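Local coordinates for protein nitrite oxidoreductase subunit A (Kuenenia stuttgartiensis, PDB 7B04) that serves as a molybdopterin-family oxidoreductase subunit, holding a molybdenum atom, two MD1 molecules and an iron/sulfur cluster, at residues 563-568 with 707-712; 286-291 with 559-564; 569-574 with 778-783. One frame throughout, in Å; residues are numbered along the deposited sequence.

Contact 1 of 3, residues 563-568 with 707-712; sequences AGNYKA and EITNSC. With MD1 (phosphoric acid 4-(2-amino-4-oxo-3,4,5,6,-tetrahydro-pteridin-6-yl)-2-hydroxy-3,4-dimercapto-but-3-en-yl ester guanylate ester), chain C.
Leaving the molybdenum site, the loop that carries G564, N565, Y566 and K567 meets the 710-712 segment that follows a short edge strand, in the buried core of a molybdopterin oxidoreductase fold. A563 and G564 belong to the pocket of one MD1 molecule, and the CA of G564 lies 3.6 Å from its S13. The next residue makes the polar link: N565 reaches over with CG anti to the backbone N (chi1 -153°), and its ND2 donates to the O of N710, modelled at a short 2.5 Å. On the other branch of the same amide, N565 OD1 comes within 3.3 Å of the N of C712. The carboxamide thus lies alongside the backbone of residues 710-712, with S711 CA facing the OD1/ND2 end, near the plane of the group.

C712 packs against G564, Y566 and K567. Its sulfur sits oblique to the Y566 ring, 61° off the ring normal, with SG 4.6 Å from the centroid and 3.6 Å from CE1; this is a Cys sulfur-aromatic contact. The same SG is 3.7 Å from the O of G564, which itself lies in plane at the edge of the Y566 ring. K567 approaches C712 CB as well: its own CB lies over the rim of one face of the Y566 ring, and the chain bends at chi3 and chi4 to bring NZ near C712 CB (3.7 Å). There NZ forms a salt bridge to D290 OD1, while Y566 OH is hydrogen-bonded to D290 OD2, so one carboxylate holds the ends of both side chains. Y270 stacks on the tyrosine.

Strand 707-709 is the outer strand of a small antiparallel sheet and pairs with strand 716-720, whereas the 563-568 loop continues from strand 558-561, the edge of the parallel sheet.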
loop_
_atom_site.group_PDB
_atom_site.type_symbol
_atom_site.label_atom_id
_atom_site.label_comp_id
_atom_site.label_asym_id
_atom_site.label_seq_id
_atom_site.Cartn_x
_atom_site.Cartn_y
_atom_site.Cartn_z
ATOM N N ALA B 563 1.711 13.070 9.622
ATOM C CA ALA B 563 0.289 12.785 9.664
ATOM C C ALA B 563 -0.252 12.863 8.239
ATOM O O ALA B 563 0.514 12.798 7.271
ATOM C CB ALA B 563 -0.410 13.763 10.620
ATOM N N GLY B 564 -1.566 12.993 8.112
ATOM C CA GLY B 564 -2.161 13.251 6.823
ATOM C C GLY B 564 -1.931 14.692 6.407
ATOM O O GLY B 564 -1.135 15.431 6.988
ATOM N N ASN B 565 -2.656 15.095 5.367
ATOM C CA ASN B 565 -2.520 16.441 4.814
ATOM C C ASN B 565 -3.475 17.372 5.549
ATOM O O ASN B 565 -4.678 17.388 5.283
ATOM C CB ASN B 565 -2.778 16.449 3.313
ATOM C CG ASN B 565 -2.043 17.573 2.614
ATOM O OD1 ASN B 565 -1.370 18.379 3.258
ATOM N ND2 ASN B 565 -2.163 17.633 1.295
ATOM N N TYR B 566 -2.927 18.175 6.461
ATOM C CA TYR B 566 -3.708 19.043 7.329
ATOM C C TYR B 566 -3.547 20.521 7.028
ATOM O O TYR B 566 -4.380 21.317 7.472
ATOM C CB TYR B 566 -3.274 18.842 8.786
ATOM C CG TYR B 566 -1.868 19.359 9.000
ATOM C CD1 TYR B 566 -0.767 18.585 8.659
ATOM C CD2 TYR B 566 -1.639 20.638 9.498
ATOM C CE1 TYR B 566 0.517 19.058 8.822
ATOM C CE2 TYR B 566 -0.357 21.120 9.661
ATOM C CZ TYR B 566 0.715 20.325 9.324
ATOM O OH TYR B 566 1.992 20.806 9.487
ATOM N N LYS B 567 -2.502 20.911 6.298
ATOM C CA LYS B 567 -2.023 22.291 6.332
ATOM C C LYS B 567 -2.929 23.182 5.482
ATOM O O LYS B 567 -2.582 23.639 4.391
ATOM C CB LYS B 567 -0.569 22.370 5.890
ATOM C CG LYS B 567 0.075 23.723 6.176
ATOM C CD LYS B 567 1.567 23.724 5.882
ATOM C CE LYS B 567 2.392 23.643 7.155
ATOM N NZ LYS B 567 2.462 22.259 7.687
ATOM N N ALA B 568 -4.127 23.430 6.016
ATOM C CA ALA B 568 -4.970 24.473 5.455
ATOM C C ALA B 568 -4.396 25.854 5.720
ATOM O O ALA B 568 -4.853 26.829 5.114
ATOM C CB ALA B 568 -6.388 24.378 6.021
ATOM N N GLU B 707 -9.671 22.267 -9.449
ATOM C CA GLU B 707 -9.514 22.074 -8.017
ATOM C C GLU B 707 -8.074 22.340 -7.600
ATOM O O GLU B 707 -7.133 22.084 -8.355
ATOM C CB GLU B 707 -9.928 20.659 -7.598
ATOM C CG GLU B 707 -10.118 20.521 -6.111
ATOM C CD GLU B 707 -11.223 21.420 -5.597
ATOM O OE1 GLU B 707 -12.265 21.527 -6.274
ATOM O OE2 GLU B 707 -11.043 22.045 -4.534
ATOM N N ILE B 708 -7.919 22.843 -6.378
ATOM C CA ILE B 708 -6.635 23.265 -5.830
ATOM C C ILE B 708 -6.293 22.384 -4.636
ATOM O O ILE B 708 -7.175 22.017 -3.853
ATOM C CB ILE B 708 -6.670 24.755 -5.425
ATOM C CG1 ILE B 708 -5.378 25.169 -4.718
ATOM C CG2 ILE B 708 -7.876 25.042 -4.541
ATOM C CD1 ILE B 708 -4.164 25.122 -5.602
ATOM N N THR B 709 -5.014 22.031 -4.509
ATOM C CA THR B 709 -4.542 21.280 -3.353
ATOM C C THR B 709 -3.092 21.648 -3.073
ATOM O O THR B 709 -2.366 22.113 -3.955
ATOM C CB THR B 709 -4.660 19.763 -3.542
ATOM O OG1 THR B 709 -4.193 19.105 -2.357
ATOM C CG2 THR B 709 -3.809 19.307 -4.705
ATOM N N ASN B 710 -2.677 21.402 -1.830
ATOM C CA ASN B 710 -1.303 21.590 -1.389
ATOM C C ASN B 710 -0.946 20.421 -0.487
ATOM O O ASN B 710 -1.756 19.517 -0.259
ATOM C CB ASN B 710 -1.117 22.906 -0.619
ATOM C CG ASN B 710 -1.710 24.104 -1.332
ATOM O OD1 ASN B 710 -1.524 24.287 -2.533
ATOM N ND2 ASN B 710 -2.425 24.934 -0.584
ATOM N N SER B 711 0.285 20.419 0.013
ATOM C CA SER B 711 0.715 19.375 0.929
ATOM C C SER B 711 1.609 19.974 2.004
ATOM O O SER B 711 2.103 21.098 1.883
ATOM C CB SER B 711 1.437 18.241 0.197
ATOM O OG SER B 711 1.952 17.286 1.105
ATOM N N CYS B 712 1.799 19.200 3.068
ATOM C CA CYS B 712 2.692 19.560 4.157
ATOM C C CYS B 712 4.022 18.823 4.092
ATOM O O CYS B 712 4.907 19.095 4.910
ATOM C CB CYS B 712 2.012 19.292 5.501
ATOM S SG CYS B 712 1.629 17.554 5.800
HETATM P PB MD1 C . 2.021 6.534 11.313
HETATM O O3B MD1 C . 1.109 5.726 12.421
HETATM O O1B MD1 C . 3.200 5.681 10.911
HETATM O O2B MD1 C . 2.516 7.825 11.919
HETATM O O3A MD1 C . 1.084 6.855 9.992
HETATM C C10 MD1 C . 0.026 7.771 10.074
HETATM C C11 MD1 C . -0.106 8.510 8.711
HETATM O O11 MD1 C . 0.288 7.423 7.599
HETATM C C12 MD1 C . -1.313 9.088 8.627
HETATM S S12 MD1 C . -2.036 9.820 10.124
HETATM C C13 MD1 C . -2.181 9.262 7.353
HETATM S S13 MD1 C . -3.769 10.112 7.581
HETATM C C14 MD1 C . -1.879 8.768 6.037
HETATM N N15 MD1 C . -1.941 7.173 6.193
HETATM C C16 MD1 C . -1.350 6.491 5.115
HETATM C C15 MD1 C . -1.931 5.245 4.548
HETATM O O14 MD1 C . -2.930 4.793 4.996
HETATM N N17 MD1 C . -1.242 4.577 3.410
HETATM C C17 MD1 C . 0.063 5.170 2.830
HETATM N N16 MD1 C . 0.726 4.511 1.720
HETATM N N18 MD1 C . 0.655 6.435 3.408
HETATM C C20 MD1 C . 0.000 7.096 4.507
HETATM N N8 MD1 C . 0.511 8.274 5.084
HETATM C C7 MD1 C . -0.658 9.338 5.365
HETATM P PA MD1 C . 1.335 4.151 12.852
HETATM O O1A MD1 C . 0.076 3.662 13.524
HETATM O O2A MD1 C . 1.602 3.344 11.605
HETATM O "O5'" MD1 C . 2.599 3.975 13.896
HETATM C "C5'" MD1 C . 3.894 3.873 13.386
HETATM C "C4'" MD1 C . 4.763 2.886 14.241
HETATM O "O4'" MD1 C . 4.754 3.259 15.757
HETATM C "C1'" MD1 C . 4.564 1.881 16.451
HETATM N N9 MD1 C . 4.020 2.023 17.827
HETATM C C4 MD1 C . 4.773 2.559 18.782
HETATM N N3 MD1 C . 6.162 3.102 18.770
HETATM C C2 MD1 C . 6.747 3.643 19.995
HETATM N N2 MD1 C . 8.098 4.172 19.981
HETATM N N1 MD1 C . 5.980 3.653 21.217
HETATM C C6 MD1 C . 4.648 3.130 21.221
HETATM O O6 MD1 C . 4.013 3.136 22.219
HETATM C C5 MD1 C . 4.043 2.562 19.931
HETATM N N7 MD1 C . 2.855 2.027 19.663
HETATM C C8 MD1 C . 2.829 1.686 18.359
HETATM C "C2'" MD1 C . 3.728 1.317 15.677
HETATM O "O2'" MD1 C . 3.719 -0.124 15.887
HETATM C "C3'" MD1 C . 4.301 1.694 14.165
HETATM O "O3'" MD1 C . 5.379 0.785 13.802
#

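Contact 2 of 3, residues 286-291 with 559-564. With MD1 (phosphoric acid 4-(2-amino-4-oxo-3,4,5,6,-tetrahydro-pteridin-6-yl)-2-hydroxy-3,4-dimercapto-but-3-en-yl ester guanylate ester), chain C.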
loop_
_atom_site.group_PDB
_atom_site.type_symbol
_atom_site.label_atom_id
_atom_site.label_comp_id
_atom_site.label_asym_id
_atom_site.label_seq_id
_atom_site.Cartn_x
_atom_site.Cartn_y
_atom_site.Cartn_z
ATOM N N LEU B 286 2.965 26.175 17.651
ATOM C CA LEU B 286 2.552 26.073 16.261
ATOM C C LEU B 286 1.774 24.781 16.067
ATOM O O LEU B 286 1.975 23.805 16.798
ATOM C CB LEU B 286 3.759 26.115 15.316
ATOM C CG LEU B 286 3.556 26.599 13.880
ATOM C CD1 LEU B 286 4.839 27.227 13.404
ATOM C CD2 LEU B 286 3.155 25.464 12.950
ATOM N N GLN B 287 0.869 24.794 15.085
ATOM C CA GLN B 287 0.006 23.642 14.836
ATOM C C GLN B 287 0.812 22.354 14.702
ATOM O O GLN B 287 0.532 21.359 15.380
ATOM C CB GLN B 287 -0.830 23.888 13.578
ATOM C CG GLN B 287 -1.930 22.868 13.348
ATOM C CD GLN B 287 -2.624 23.050 12.011
ATOM O OE1 GLN B 287 -2.153 23.794 11.150
ATOM N NE2 GLN B 287 -3.752 22.372 11.833
ATOM N N THR B 288 1.823 22.356 13.835
ATOM C CA THR B 288 2.603 21.150 13.583
ATOM C C THR B 288 3.980 21.543 13.072
ATOM O O THR B 288 4.094 22.396 12.186
ATOM C CB THR B 288 1.901 20.228 12.578
ATOM O OG1 THR B 288 0.860 19.501 13.242
ATOM C CG2 THR B 288 2.888 19.236 11.978
ATOM N N SER B 289 5.018 20.925 13.631
ATOM C CA SER B 289 6.375 21.061 13.116
ATOM C C SER B 289 6.659 19.896 12.173
ATOM O O SER B 289 6.834 18.758 12.617
ATOM C CB SER B 289 7.380 21.095 14.265
ATOM O OG SER B 289 8.714 21.119 13.783
ATOM N N ASP B 290 6.671 20.175 10.868
ATOM C CA ASP B 290 7.003 19.189 9.847
ATOM C C ASP B 290 7.894 19.855 8.804
ATOM O O ASP B 290 8.149 21.061 8.862
ATOM C CB ASP B 290 5.739 18.585 9.224
ATOM C CG ASP B 290 4.793 19.638 8.687
ATOM O OD1 ASP B 290 5.088 20.845 8.827
ATOM O OD2 ASP B 290 3.746 19.254 8.128
ATOM N N VAL B 291 8.359 19.073 7.828
ATOM C CA VAL B 291 9.352 19.540 6.866
ATOM C C VAL B 291 9.000 19.066 5.463
ATOM O O VAL B 291 8.280 18.081 5.278
ATOM C CB VAL B 291 10.778 19.057 7.220
ATOM C CG1 VAL B 291 11.231 19.626 8.548
ATOM C CG2 VAL B 291 10.840 17.534 7.237
ATOM N N SER B 559 12.538 18.365 15.557
ATOM C CA SER B 559 11.685 17.302 16.070
ATOM C C SER B 559 10.318 17.462 15.423
ATOM O O SER B 559 9.650 18.484 15.619
ATOM C CB SER B 559 11.607 17.364 17.595
ATOM O OG SER B 559 10.716 16.400 18.118
ATOM N N HIS B 560 9.903 16.456 14.656
ATOM C CA HIS B 560 8.790 16.601 13.730
ATOM C C HIS B 560 7.805 15.451 13.862
ATOM O O HIS B 560 8.198 14.306 14.112
ATOM C CB HIS B 560 9.297 16.685 12.285
ATOM C CG HIS B 560 10.362 17.718 12.082
ATOM N ND1 HIS B 560 10.103 19.071 12.126
ATOM C CD2 HIS B 560 11.690 17.596 11.844
ATOM C CE1 HIS B 560 11.225 19.739 11.922
ATOM N NE2 HIS B 560 12.202 18.867 11.746
ATOM N N THR B 561 6.524 15.766 13.689
ATOM C CA THR B 561 5.464 14.774 13.615
ATOM C C THR B 561 4.970 14.655 12.179
ATOM O O THR B 561 5.071 15.597 11.388
ATOM C CB THR B 561 4.291 15.129 14.540
ATOM O OG1 THR B 561 3.375 14.029 14.594
ATOM C CG2 THR B 561 3.560 16.361 14.038
ATOM N N TRP B 562 4.448 13.478 11.845
ATOM C CA TRP B 562 3.947 13.203 10.508
ATOM C C TRP B 562 2.526 12.677 10.591
ATOM O O TRP B 562 2.181 11.927 11.509
ATOM C CB TRP B 562 4.831 12.201 9.775
ATOM C CG TRP B 562 6.178 12.742 9.508
ATOM C CD1 TRP B 562 7.337 12.386 10.121
ATOM C CD2 TRP B 562 6.517 13.764 8.564
ATOM N NE1 TRP B 562 8.381 13.113 9.612
ATOM C CE2 TRP B 562 7.904 13.970 8.656
ATOM C CE3 TRP B 562 5.781 14.522 7.648
ATOM C CZ2 TRP B 562 8.576 14.899 7.868
ATOM C CZ3 TRP B 562 6.449 15.445 6.866
ATOM C CH2 TRP B 562 7.832 15.625 6.982
ATOM N N ALA B 563 1.711 13.070 9.622
ATOM C CA ALA B 563 0.289 12.785 9.664
ATOM C C ALA B 563 -0.252 12.863 8.239
ATOM O O ALA B 563 0.514 12.798 7.271
ATOM C CB ALA B 563 -0.410 13.763 10.620
ATOM N N GLY B 564 -1.566 12.993 8.112
ATOM C CA GLY B 564 -2.161 13.251 6.823
ATOM C C GLY B 564 -1.931 14.692 6.407
ATOM O O GLY B 564 -1.135 15.431 6.988
HETATM P PB MD1 C . 2.021 6.534 11.313
HETATM O O3B MD1 C . 1.109 5.726 12.421
HETATM O O1B MD1 C . 3.200 5.681 10.911
HETATM O O2B MD1 C . 2.516 7.825 11.919
HETATM O O3A MD1 C . 1.084 6.855 9.992
HETATM C C10 MD1 C . 0.026 7.771 10.074
HETATM C C11 MD1 C . -0.106 8.510 8.711
HETATM O O11 MD1 C . 0.288 7.423 7.599
HETATM C C12 MD1 C . -1.313 9.088 8.627
HETATM S S12 MD1 C . -2.036 9.820 10.124
HETATM C C13 MD1 C . -2.181 9.262 7.353
HETATM S S13 MD1 C . -3.769 10.112 7.581
HETATM C C14 MD1 C . -1.879 8.768 6.037
HETATM N N15 MD1 C . -1.941 7.173 6.193
HETATM C C16 MD1 C . -1.350 6.491 5.115
HETATM C C15 MD1 C . -1.931 5.245 4.548
HETATM O O14 MD1 C . -2.930 4.793 4.996
HETATM N N17 MD1 C . -1.242 4.577 3.410
HETATM C C17 MD1 C . 0.063 5.170 2.830
HETATM N N16 MD1 C . 0.726 4.511 1.720
HETATM N N18 MD1 C . 0.655 6.435 3.408
HETATM C C20 MD1 C . 0.000 7.096 4.507
HETATM N N8 MD1 C . 0.511 8.274 5.084
HETATM C C7 MD1 C . -0.658 9.338 5.365
HETATM P PA MD1 C . 1.335 4.151 12.852
HETATM O O1A MD1 C . 0.076 3.662 13.524
HETATM O O2A MD1 C . 1.602 3.344 11.605
HETATM O "O5'" MD1 C . 2.599 3.975 13.896
HETATM C "C5'" MD1 C . 3.894 3.873 13.386
HETATM C "C4'" MD1 C . 4.763 2.886 14.241
HETATM O "O4'" MD1 C . 4.754 3.259 15.757
HETATM C "C1'" MD1 C . 4.564 1.881 16.451
HETATM N N9 MD1 C . 4.020 2.023 17.827
HETATM C C4 MD1 C . 4.773 2.559 18.782
HETATM N N3 MD1 C . 6.162 3.102 18.770
HETATM C C2 MD1 C . 6.747 3.643 19.995
HETATM N N2 MD1 C . 8.098 4.172 19.981
HETATM N N1 MD1 C . 5.980 3.653 21.217
HETATM C C6 MD1 C . 4.648 3.130 21.221
HETATM O O6 MD1 C . 4.013 3.136 22.219
HETATM C C5 MD1 C . 4.043 2.562 19.931
HETATM N N7 MD1 C . 2.855 2.027 19.663
HETATM C C8 MD1 C . 2.829 1.686 18.359
HETATM C "C2'" MD1 C . 3.728 1.317 15.677
HETATM O "O2'" MD1 C . 3.719 -0.124 15.887
HETATM C "C3'" MD1 C . 4.301 1.694 14.165
HETATM O "O3'" MD1 C . 5.379 0.785 13.802
#
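The backbones of 288-291 and 559-562 run nearly at right angles, 95° apart, and are joined where T561 N donates to S289 O at 3.2 Å, the donor lying almost in line with the carbonyl bond. Just before this joint, H560 is held at both ring nitrogens and over one face. At its edge, ND1 is hydrogen-bonded to S289 OG (3.0 Å), the serine hydroxyl being swung anti to the backbone N (chi1 175°); NE2 bonds to S557 O, outside the contact, fixing the ring's rotation. Over the face lies V291 CG1, a CH-pi contact 3.5 Å from the centroid.

The other branch of V291 serves W562: CG2 touches CZ2 at 3.5 Å, and the valine's carbonyl O lies in plane at the indole edge, by CH2. D290 CB covers one face of the same ring, and NE1 is hydrogen-bonded to H524. T288 CG2 and T561 CG2 meet at 3.6 Å, the two side chains crossing at about a right angle.

Strand 558-561, last of a five-stranded parallel sheet, leads through W562 to A563 and G564, which line an MD1 pocket; the 286-291 loop, between helix 280-283 and strand 301-304 in the chain, meets this strand.

Contact 3 of 3, residues 569-574 with 778-783; sequences GNFQAS and TTMKGY
Two carbonyls of the 569-574 loop, those of N570 and Q572, take hydrogen bonds from consecutive threonines of the 778-783 loop. T778 N donates to Q572 O at 2.9 Å, with an N-H...O angle of 153°, in the carbonyl plane and on a lone pair. The side chain of T779 makes the second: the rotamer that sets OG1 between its backbone N and carbonyl carbon (chi1 64°) turns it to N570 O, modelled at a short 2.5 Å. That same carbonyl also receives a weak bond from Q572 N across the inverse gamma turn centred on F571.

Next to the polar pair, T778 runs alongside Q572 in the same direction; T778 OG1 comes 3.1 Å from Q572 CB, and its methyl CG2 is 3.4 Å from S574 OG, whose hydroxyl is bonded to S577. Further in, M780 drops onto the ring of F571. The methyl CE stands over one face, 3.7 Å from the centroid, in a CH-pi contact; the bend at chi3 puts CE there and leaves SD nearer CE1. SD lies 4.3 Å from the centroid, oblique at 40° from the ring normal, so the pair is also a Met-aromatic contact. CE also touches the carbonyl O of N570. M780 opens a type II turn, closed by Y783 N bonding to M780 O, with G782 at a positive phi inside it.

The 569-574 loop lies between strand 558-561 and helix 582-585, and the 778-783 loop links helix 767-774 to helix 785-788. L773 and L774 of helix 767-774 pack on F571 and M780 respectively, while I410 of the neighbouring subunit B packs on Q572 and T779, and Y407 of subunit B on T778.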
loop_
_atom_site.group_PDB
_atom_site.type_symbol
_atom_site.label_atom_id
_atom_site.label_comp_id
_atom_site.label_asym_id
_atom_site.label_seq_id
_atom_site.Cartn_x
_atom_site.Cartn_y
_atom_site.Cartn_z
ATOM N N GLY B 569 -3.404 25.950 6.607
ATOM C CA GLY B 569 -2.673 27.172 6.851
ATOM C C GLY B 569 -1.686 27.539 5.768
ATOM O O GLY B 569 -0.984 28.545 5.907
ATOM N N ASN B 570 -1.596 26.738 4.702
ATOM C CA ASN B 570 -0.816 27.146 3.540
ATOM C C ASN B 570 -1.410 28.388 2.899
ATOM O O ASN B 570 -0.675 29.230 2.370
ATOM C CB ASN B 570 -0.738 26.005 2.527
ATOM C CG ASN B 570 0.344 25.002 2.862
ATOM O OD1 ASN B 570 1.463 25.378 3.209
ATOM N ND2 ASN B 570 0.018 23.720 2.756
ATOM N N PHE B 571 -2.736 28.525 2.946
ATOM C CA PHE B 571 -3.401 29.766 2.555
ATOM C C PHE B 571 -3.340 30.709 3.757
ATOM O O PHE B 571 -4.340 31.050 4.394
ATOM C CB PHE B 571 -4.826 29.495 2.093
ATOM C CG PHE B 571 -4.916 28.529 0.942
ATOM C CD1 PHE B 571 -4.844 28.979 -0.368
ATOM C CD2 PHE B 571 -5.073 27.171 1.169
ATOM C CE1 PHE B 571 -4.926 28.092 -1.429
ATOM C CE2 PHE B 571 -5.157 26.281 0.114
ATOM C CZ PHE B 571 -5.081 26.742 -1.187
ATOM N N GLN B 572 -2.114 31.124 4.061
ATOM C CA GLN B 572 -1.797 31.804 5.308
ATOM C C GLN B 572 -2.180 33.274 5.227
ATOM O O GLN B 572 -1.799 33.976 4.285
ATOM C CB GLN B 572 -0.304 31.653 5.601
ATOM C CG GLN B 572 0.172 32.219 6.926
ATOM C CD GLN B 572 -0.432 31.508 8.118
ATOM O OE1 GLN B 572 -1.127 32.116 8.926
ATOM N NE2 GLN B 572 -0.178 30.211 8.227
ATOM N N ALA B 573 -2.944 33.734 6.213
ATOM C CA ALA B 573 -3.416 35.111 6.256
ATOM C C ALA B 573 -2.419 36.011 6.974
ATOM O O ALA B 573 -1.797 35.609 7.960
ATOM C CB ALA B 573 -4.775 35.188 6.952
ATOM N N SER B 574 -2.279 37.236 6.472
ATOM C CA SER B 574 -1.427 38.244 7.089
ATOM C C SER B 574 -1.862 39.611 6.567
ATOM O O SER B 574 -2.737 39.716 5.704
ATOM C CB SER B 574 0.058 37.972 6.827
ATOM O OG SER B 574 0.400 38.168 5.469
ATOM N N THR B 778 0.111 34.100 2.055
ATOM C CA THR B 778 1.538 34.402 2.117
ATOM C C THR B 778 2.330 33.529 1.158
ATOM O O THR B 778 3.340 33.971 0.599
ATOM C CB THR B 778 2.071 34.220 3.539
ATOM O OG1 THR B 778 2.043 32.831 3.889
ATOM C CG2 THR B 778 1.239 35.014 4.533
ATOM N N THR B 779 1.890 32.290 0.961
ATOM C CA THR B 779 2.603 31.340 0.125
ATOM C C THR B 779 2.159 31.370 -1.331
ATOM O O THR B 779 2.817 30.746 -2.170
ATOM C CB THR B 779 2.422 29.923 0.676
ATOM O OG1 THR B 779 1.039 29.560 0.602
ATOM C CG2 THR B 779 2.869 29.855 2.126
ATOM N N MET B 780 1.072 32.072 -1.661
ATOM C CA MET B 780 0.522 31.954 -3.003
ATOM C C MET B 780 0.058 33.255 -3.646
ATOM O O MET B 780 -0.374 33.213 -4.803
ATOM C CB MET B 780 -0.647 30.957 -2.995
ATOM C CG MET B 780 -0.216 29.501 -3.022
ATOM S SD MET B 780 -1.545 28.359 -2.605
ATOM C CE MET B 780 -1.447 28.349 -0.818
ATOM N N LYS B 781 0.121 34.398 -2.964
ATOM C CA LYS B 781 -0.197 35.649 -3.646
ATOM C C LYS B 781 0.830 35.905 -4.740
ATOM O O LYS B 781 2.038 35.814 -4.508
ATOM C CB LYS B 781 -0.250 36.831 -2.678
ATOM C CG LYS B 781 -0.718 38.109 -3.382
ATOM C CD LYS B 781 -0.642 39.351 -2.512
ATOM C CE LYS B 781 -2.006 39.997 -2.347
ATOM N NZ LYS B 781 -2.908 39.154 -1.543
ATOM N N GLY B 782 0.343 36.218 -5.938
ATOM C CA GLY B 782 1.172 36.329 -7.117
ATOM C C GLY B 782 0.933 35.212 -8.102
ATOM O O GLY B 782 1.197 35.382 -9.299
ATOM N N TYR B 783 0.433 34.076 -7.626
ATOM C CA TYR B 783 0.069 32.952 -8.470
ATOM C C TYR B 783 -1.347 33.141 -8.977
ATOM O O TYR B 783 -2.212 33.678 -8.282
ATOM C CB TYR B 783 0.153 31.635 -7.705
ATOM C CG TYR B 783 1.545 31.117 -7.538
ATOM C CD1 TYR B 783 2.339 30.828 -8.637
ATOM C CD2 TYR B 783 2.063 30.907 -6.273
ATOM C CE1 TYR B 783 3.616 30.345 -8.474
ATOM C CE2 TYR B 783 3.331 30.431 -6.100
ATOM C CZ TYR B 783 4.103 30.154 -7.198
ATOM O OH TYR B 783 5.366 29.679 -7.002
#

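From the N terminus, residues 286-291 come first and wait 267 residues for their partner; contact 2 closes the long excursion that holds most of the parallel sheet, strands 301-304 to 521-525, when its last strand arrives. Contact 1 starts where contact 2 ends, the two sharing A563 and G564, and closes at 707-712 after strands 648-652, 676-681 and 693-696 of the mixed sheet. Contact 3 opens inside that loop, at 569-574, but closes at 778-783, so contacts 1 and 3 cross, while contacts 2 and 3 stand in series. The single run 559-574 joins the 286-291 loop, the small antiparallel sheet and the loop between helices 767-774 and 785-788, passing the MD1 pocket at A563 and G564.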